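Local coordinates for protein 4-hydroxybutyrate CoA-transferase (Porphyromonas gingivalis, PDB 3EH7) that probably transfers coenzyme A between acyl-CoA thioesters and short carboxylic acids such as acetate or 4-hydroxybutyrate, at residues A[33-38]-A[336-341]; A[58-63]-A[107-112]. All blocks are in the same frame, centred on the assembly; numbering follows the deposited sequence.

How the contacts relate
Two loops of very different length are nested one inside the other. From the N terminus, the chain leaves strand 30-33 through 33-38 into helix 41-49, then runs along 58-60, within this chain the outermost strand of the six-stranded parallel sheet, into 61-63. Contact 2 closes the shorter loop, where 107-112 starts a helix beside the end of that strand; residues 69-97 of this loop are not modelled. Contact 1 closes the longer one, spanning 297 residues, and joins the loop after strand 30-33 to the one before helix 341-350. They meet at Met62, whose O probably accepts a hydrogen bond from Gly337 N at 2.8 Å, and the Cys64–Cys329 disulfide links the chain close to both.

Contact 1 of 2, residues A[33-38]-A[336-341]; sequences LSHAAG and SGTGGQ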
ATOM      1  N   LEU A  33      25.458  -1.050   8.085  1.00 22.35           N
ATOM      2  CA  LEU A  33      25.844  -0.657   9.444  1.00 22.17           C
ATOM      3  C   LEU A  33      24.638  -0.733  10.297  1.00 21.96           C
ATOM      4  O   LEU A  33      23.557  -0.476   9.807  1.00 21.44           O
ATOM      5  CB  LEU A  33      26.331   0.793   9.490  1.00 22.18           C
ATOM      6  CG  LEU A  33      27.561   1.192   8.672  1.00 23.31           C
ATOM      7  CD1 LEU A  33      27.848   2.655   8.914  1.00 21.48           C
ATOM      8  CD2 LEU A  33      28.747   0.348   9.043  1.00 21.93           C
ATOM      9  N   SER A  34      24.818  -1.040  11.579  1.00 21.89           N
ATOM     10  CA  SER A  34      23.720  -0.898  12.535  1.00 21.88           C
ATOM     11  C   SER A  34      23.061   0.465  12.402  1.00 21.24           C
ATOM     12  O   SER A  34      23.734   1.486  12.238  1.00 21.79           O
ATOM     13  CB  SER A  34      24.181  -1.079  13.992  1.00 21.96           C
ATOM     14  OG  SER A  34      24.524  -2.399  14.310  1.00 22.06           O
ATOM     15  N   HIS A  35      21.738   0.462  12.476  1.00 21.20           N
ATOM     16  CA  HIS A  35      20.914   1.638  12.243  1.00 21.76           C
ATOM     17  C   HIS A  35      20.973   2.657  13.378  1.00 22.34           C
ATOM     18  O   HIS A  35      21.101   2.297  14.542  1.00 22.23           O
ATOM     19  CB  HIS A  35      19.450   1.199  12.037  1.00 21.91           C
ATOM     20  CG  HIS A  35      18.521   2.312  11.684  1.00 22.25           C
ATOM     21  ND1 HIS A  35      18.823   3.244  10.716  1.00 22.81           N
ATOM     22  CD2 HIS A  35      17.272   2.611  12.120  1.00 22.00           C
ATOM     23  CE1 HIS A  35      17.816   4.096  10.597  1.00 24.64           C
ATOM     24  NE2 HIS A  35      16.867   3.744  11.450  1.00 21.84           N
ATOM     25  N   ALA A  36      20.861   3.936  13.007  1.00 23.38           N
ATOM     26  CA  ALA A  36      20.581   5.044  13.928  1.00 22.97           C
ATOM     27  C   ALA A  36      21.527   5.092  15.134  1.00 22.93           C
ATOM     28  O   ALA A  36      22.742   5.295  14.959  1.00 23.65           O
ATOM     29  CB  ALA A  36      19.061   5.056  14.353  1.00 22.76           C
ATOM     30  N   ALA A  37      20.996   4.946  16.344  1.00 22.94           N
ATOM     31  CA  ALA A  37      21.790   5.206  17.562  1.00 22.98           C
ATOM     32  C   ALA A  37      22.858   4.145  17.787  1.00 22.77           C
ATOM     33  O   ALA A  37      23.826   4.387  18.525  1.00 22.87           O
ATOM     34  CB  ALA A  37      20.895   5.321  18.807  1.00 22.70           C
ATOM     35  N   GLY A  38      22.696   2.998  17.133  1.00 21.88           N
ATOM     36  CA  GLY A  38      23.619   1.895  17.284  1.00 23.03           C
ATOM     37  C   GLY A  38      24.678   1.839  16.222  1.00 22.27           C
ATOM     38  O   GLY A  38      25.289   0.823  16.031  1.00 22.37           O
ATOM     39  N   SER A 336      16.558   9.583  11.186  1.00 46.46           N
ATOM     40  CA  SER A 336      16.176   8.299  10.563  1.00 44.86           C
ATOM     41  C   SER A 336      15.221   8.528   9.391  1.00 43.36           C
ATOM     42  O   SER A 336      14.189   9.181   9.536  1.00 43.13           O
ATOM     43  CB  SER A 336      15.545   7.350  11.607  1.00 44.92           C
ATOM     44  OG  SER A 336      15.079   6.147  11.018  1.00 44.63           O
ATOM     45  N   GLY A 337      15.592   8.003   8.226  1.00 41.08           N
ATOM     46  CA  GLY A 337      14.772   8.112   7.031  1.00 39.74           C
ATOM     47  C   GLY A 337      14.445   6.738   6.503  1.00 37.92           C
ATOM     48  O   GLY A 337      14.816   6.390   5.390  1.00 38.43           O
ATOM     49  N   THR A 338      13.744   5.957   7.310  1.00 35.84           N
ATOM     50  CA  THR A 338      13.430   4.565   6.970  1.00 33.93           C
ATOM     51  C   THR A 338      12.250   4.451   5.979  1.00 33.43           C
ATOM     52  O   THR A 338      12.038   3.393   5.392  1.00 33.88           O
ATOM     53  CB  THR A 338      12.977   3.818   8.215  1.00 33.80           C
ATOM     54  OG1 THR A 338      11.749   4.410   8.685  1.00 28.94           O
ATOM     55  CG2 THR A 338      14.068   3.870   9.315  1.00 32.86           C
ATOM     56  N   GLY A 339      11.449   5.512   5.860  1.00 31.35           N
ATOM     57  CA  GLY A 339      10.205   5.433   5.115  1.00 30.53           C
ATOM     58  C   GLY A 339       9.208   4.447   5.702  1.00 28.95           C
ATOM     59  O   GLY A 339       8.275   4.027   5.016  1.00 29.71           O
ATOM     60  N   GLY A 340       9.395   4.076   6.967  1.00 26.76           N
ATOM     61  CA  GLY A 340       8.551   3.104   7.629  1.00 25.15           C
ATOM     62  C   GLY A 340       7.120   3.555   7.887  1.00 24.29           C
ATOM     63  O   GLY A 340       6.265   2.742   8.229  1.00 22.72           O
ATOM     64  N   GLN A 341       6.824   4.842   7.709  1.00 23.46           N
ATOM     65  CA  GLN A 341       5.514   5.361   8.110  0.50 23.59           C
ATOM     66  C   GLN A 341       4.354   4.723   7.339  1.00 23.11           C
ATOM     67  O   GLN A 341       3.328   4.378   7.929  1.00 22.52           O
ATOM     68  CB  GLN A 341       5.463   6.900   8.090  0.50 23.74           C
ATOM     69  CG  GLN A 341       5.641   7.576   6.762  0.50 24.98           C
ATOM     70  CD  GLN A 341       5.712   9.097   6.889  0.50 24.67           C
ATOM     71  OE1 GLN A 341       6.598   9.626   7.551  0.50 25.34           O
ATOM     72  NE2 GLN A 341       4.789   9.794   6.243  0.50 22.76           N
TER
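His35 and Ser336 both send their side chains out trans to their own backbone nitrogens (chi1 -176° and 176°), and these two extended torsions carry the imidazole and the hydroxyl to each other. The contact is a loop-to-loop junction between the two α/β halves of the transferase: 33-38 follows strand 30-33, next to the edge strand 58-60 of the N-terminal parallel sheet, and 336-341 leads into helix 341-350. Ser336 OG lies at the ring edge, near its plane, 3.0 Å from His35 NE2. The hydrogen bond is bent, at 138°, and either atom could donate. Thr338 crosses the imidazole side chain at about a right angle and sets its methyl CG2 obliquely against it, 3.5 Å from NE2. Over one face of the ring, Ala36 CB sits 3.7 Å above the plane, and Phe273 packs against the imidazole edge-to-face. Hydrogen bonds to Ser141 and Ser145 hold the His35 backbone, from which the ring projects. On the partner loop, Thr338 turns its hydroxyl away to a second task, forming an ST turn: OG1, also bonded to Glu242, accepts from Gly340 N at 2.9 Å.

Contact 2 of 2, residues A[58-63]-A[107-112]; sequences EIYHML and YEVPSM
Val109 receives Tyr60 from the edge strand 58-60 and Met62 from the loop that follows it, a compact example of how a strand and its following loop pack on the start of a helix in an α/β domain. Residues 58-60 form the outermost strand of the parallel sheet within this chain, and Val109 stands near the start of helix 109-114. The backbones stay well apart, with Met62 CA and Val109 CA 10.9 Å from each other, and long side chains bridge the distance. Met62, a selenomethionine here, is stretched out beyond CG (chi2 -176°, chi3 -171°) and meets the valine tip to tip, its CE 3.7 Å from Val109 CG2. Tyr60 arrives from the direction opposite to Val109 and touches it through its hydroxyl end, OH lying 3.9 Å from CG2. The second branch, Val109 CG1, is 4.0 Å from Met62 CE and equally close to the phenol oxygen, so both methyls of the valine are engaged. This centre is buried, and Phe106 and Tyr144 add to the packing around Met62.

The outer side is polar and partly exposed. Glu108 O accepts from both Met112 N and Ser111 OG, the serine oxygen 3.0 Å away, and these two bonds grip the carbonyl near the start of the helix. The carboxylate of Glu108 forms a salt bridge with Lys402 of the second subunit, which places this flank at the dimer interface. At the far end of the strand segment, His61 ND1 takes the Leu63 N-H almost exactly in its ring plane, at 3.0 Å, bridging the residues on either side of Met62.

Between the segments, the one close carbon-carbon contact is methyl to methyl, Met62 CE on Val109 CG2, and the phenol oxygen lies against the valine methyls. Their association therefore rests on burial and shape, while the hydrogen bonds and the salt bridge lie within each segment or run to residues outside the two.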
ATOM      1  N   GLU A  58      30.082   0.945  -1.005  1.00 31.33           N
ATOM      2  CA  GLU A  58      28.755   1.522  -0.859  1.00 31.81           C
ATOM      3  C   GLU A  58      28.231   1.275   0.544  1.00 31.17           C
ATOM      4  O   GLU A  58      28.133   0.125   0.956  1.00 31.84           O
ATOM      5  CB  GLU A  58      27.848   0.840  -1.869  1.00 32.55           C
ATOM      6  CG  GLU A  58      26.451   1.387  -1.954  1.00 35.61           C
ATOM      7  CD  GLU A  58      25.728   0.929  -3.222  1.00 38.84           C
ATOM      8  OE1 GLU A  58      26.371   0.820  -4.295  1.00 41.32           O
ATOM      9  OE2 GLU A  58      24.514   0.693  -3.141  1.00 41.44           O
ATOM     10  N   ILE A  59      27.918   2.327   1.293  1.00 30.18           N
ATOM     11  CA  ILE A  59      27.390   2.138   2.639  1.00 30.71           C
ATOM     12  C   ILE A  59      25.893   2.081   2.524  1.00 30.52           C
ATOM     13  O   ILE A  59      25.288   3.004   1.996  1.00 30.97           O
ATOM     14  CB  ILE A  59      27.782   3.255   3.616  1.00 30.69           C
ATOM     15  CG1 ILE A  59      29.309   3.330   3.802  1.00 31.31           C
ATOM     16  CG2 ILE A  59      27.148   3.021   4.952  1.00 31.95           C
ATOM     17  CD1 ILE A  59      29.947   2.104   4.360  1.00 31.92           C
ATOM     18  N   TYR A  60      25.291   0.991   2.986  1.00 30.09           N
ATOM     19  CA  TYR A  60      23.833   0.914   3.019  1.00 29.53           C
ATOM     20  C   TYR A  60      23.380   1.358   4.386  1.00 29.42           C
ATOM     21  O   TYR A  60      23.773   0.761   5.379  1.00 29.91           O
ATOM     22  CB  TYR A  60      23.318  -0.503   2.699  1.00 29.88           C
ATOM     23  CG  TYR A  60      21.812  -0.572   2.714  1.00 28.02           C
ATOM     24  CD1 TYR A  60      21.070  -0.135   1.635  1.00 28.03           C
ATOM     25  CD2 TYR A  60      21.136  -1.006   3.835  1.00 26.98           C
ATOM     26  CE1 TYR A  60      19.688  -0.157   1.664  1.00 27.27           C
ATOM     27  CE2 TYR A  60      19.771  -1.023   3.876  1.00 27.29           C
ATOM     28  CZ  TYR A  60      19.052  -0.610   2.784  1.00 26.84           C
ATOM     29  OH  TYR A  60      17.685  -0.638   2.834  1.00 24.92           O
ATOM     30  N   HIS A  61      22.544   2.398   4.431  1.00 29.70           N
ATOM     31  CA  HIS A  61      22.024   2.957   5.676  1.00 29.31           C
ATOM     32  C   HIS A  61      20.632   3.545   5.417  1.00 30.42           C
ATOM     33  O   HIS A  61      20.194   3.645   4.273  1.00 28.97           O
ATOM     34  CB  HIS A  61      22.950   4.050   6.193  1.00 29.16           C
ATOM     35  CG  HIS A  61      23.002   5.250   5.299  1.00 29.34           C
ATOM     36  ND1 HIS A  61      21.985   6.179   5.253  1.00 27.93           N
ATOM     37  CD2 HIS A  61      23.914   5.641   4.381  1.00 27.31           C
ATOM     38  CE1 HIS A  61      22.275   7.100   4.353  1.00 28.96           C
ATOM     39  NE2 HIS A  61      23.437   6.792   3.805  1.00 29.95           N
HETATM   40  N   MSE A  62      19.931   3.919   6.480  1.00 31.25           N
HETATM   41  CA  MSE A  62      18.623   4.537   6.328  1.00 32.22           C
HETATM   42  C   MSE A  62      18.546   5.816   7.119  1.00 33.49           C
HETATM   43  O   MSE A  62      17.544   6.090   7.745  1.00 33.22           O
HETATM   44  CB  MSE A  62      17.546   3.588   6.792  1.00 31.85           C
HETATM   45  CG  MSE A  62      17.501   2.367   5.976  1.00 31.80           C
HETATM   46 SE   MSE A  62      16.019   1.242   6.521  0.80 32.66          SE
HETATM   47  CE  MSE A  62      16.540  -0.205   5.479  1.00 26.42           C
ATOM     48  N   LEU A  63      19.624   6.583   7.086  1.00 35.40           N
ATOM     49  CA  LEU A  63      19.709   7.835   7.819  1.00 37.40           C
ATOM     50  C   LEU A  63      19.501   8.999   6.874  1.00 39.66           C
ATOM     51  O   LEU A  63      19.773   8.893   5.667  1.00 40.38           O
ATOM     52  CB  LEU A  63      21.071   7.981   8.469  1.00 36.85           C
ATOM     53  CG  LEU A  63      21.470   6.804   9.351  1.00 37.21           C
ATOM     54  CD1 LEU A  63      22.960   6.818   9.628  1.00 36.73           C
ATOM     55  CD2 LEU A  63      20.629   6.821  10.667  1.00 35.51           C
ATOM     56  N   TYR A 107       9.635  -2.758   6.077  1.00 20.16           N
ATOM     57  CA  TYR A 107       9.362  -4.158   6.455  1.00 21.43           C
ATOM     58  C   TYR A 107       9.814  -5.215   5.439  1.00 22.13           C
ATOM     59  O   TYR A 107       9.987  -6.366   5.798  1.00 23.12           O
ATOM     60  CB  TYR A 107       7.882  -4.367   6.836  1.00 21.44           C
ATOM     61  CG  TYR A 107       6.991  -4.647   5.662  1.00 23.04           C
ATOM     62  CD1 TYR A 107       6.448  -3.610   4.935  1.00 24.59           C
ATOM     63  CD2 TYR A 107       6.728  -5.965   5.238  1.00 24.48           C
ATOM     64  CE1 TYR A 107       5.627  -3.842   3.847  1.00 23.27           C
ATOM     65  CE2 TYR A 107       5.916  -6.203   4.137  1.00 27.15           C
ATOM     66  CZ  TYR A 107       5.372  -5.123   3.451  1.00 26.83           C
ATOM     67  OH  TYR A 107       4.561  -5.284   2.360  1.00 32.11           O
ATOM     68  N   GLU A 108      10.001  -4.816   4.180  1.00 22.90           N
ATOM     69  CA  GLU A 108      10.416  -5.697   3.108  1.00 23.34           C
ATOM     70  C   GLU A 108      11.929  -5.852   2.968  1.00 22.91           C
ATOM     71  O   GLU A 108      12.404  -6.747   2.261  1.00 22.38           O
ATOM     72  CB  GLU A 108       9.857  -5.203   1.763  1.00 24.60           C
ATOM     73  CG  GLU A 108       8.639  -5.951   1.270  1.00 30.17           C
ATOM     74  CD  GLU A 108       8.276  -5.583  -0.166  1.00 36.96           C
ATOM     75  OE1 GLU A 108       7.916  -4.417  -0.426  1.00 40.28           O
ATOM     76  OE2 GLU A 108       8.379  -6.466  -1.052  1.00 45.13           O
ATOM     77  N   VAL A 109      12.687  -4.979   3.619  1.00 21.61           N
ATOM     78  CA  VAL A 109      14.140  -5.013   3.502  1.00 21.79           C
ATOM     79  C   VAL A 109      14.777  -6.357   3.886  1.00 21.94           C
ATOM     80  O   VAL A 109      15.611  -6.879   3.138  1.00 21.94           O
ATOM     81  CB  VAL A 109      14.762  -3.848   4.296  1.00 22.09           C
ATOM     82  CG1 VAL A 109      16.256  -4.006   4.419  1.00 19.35           C
ATOM     83  CG2 VAL A 109      14.370  -2.521   3.611  1.00 21.66           C
ATOM     84  N   PRO A 110      14.393  -6.944   5.035  1.00 22.89           N
ATOM     85  CA  PRO A 110      15.051  -8.222   5.415  1.00 22.65           C
ATOM     86  C   PRO A 110      14.885  -9.343   4.387  1.00 24.57           C
ATOM     87  O   PRO A 110      15.859 -10.029   4.062  1.00 22.24           O
ATOM     88  CB  PRO A 110      14.392  -8.585   6.743  1.00 23.07           C
ATOM     89  CG  PRO A 110      13.928  -7.207   7.298  1.00 22.53           C
ATOM     90  CD  PRO A 110      13.493  -6.451   6.095  1.00 22.44           C
ATOM     91  N   SER A 111      13.684  -9.524   3.834  1.00 26.35           N
ATOM     92  CA  SER A 111      13.523 -10.575   2.808  1.00 27.90           C
ATOM     93  C   SER A 111      14.310 -10.251   1.537  1.00 28.16           C
ATOM     94  O   SER A 111      14.872 -11.143   0.894  1.00 27.24           O
ATOM     95  CB  SER A 111      12.058 -10.827   2.487  1.00 28.15           C
ATOM     96  OG  SER A 111      11.459  -9.630   2.029  1.00 33.56           O
HETATM   97  N   MSE A 112      14.380  -8.973   1.184  1.00 28.45           N
HETATM   98  CA  MSE A 112      15.164  -8.534   0.041  0.50 28.43           C
HETATM   99  C   MSE A 112      16.653  -8.810   0.278  1.00 28.97           C
HETATM  100  O   MSE A 112      17.404  -9.134  -0.661  1.00 28.10           O
HETATM  101  CB  MSE A 112      14.912  -7.050  -0.219  0.50 28.58           C
HETATM  102  CG  MSE A 112      15.729  -6.491  -1.340  0.50 29.37           C
HETATM  103 SE   MSE A 112      15.318  -4.662  -1.799  0.50 31.46          SE
HETATM  104  CE  MSE A 112      13.513  -4.947  -2.600  0.50 25.48           C
TER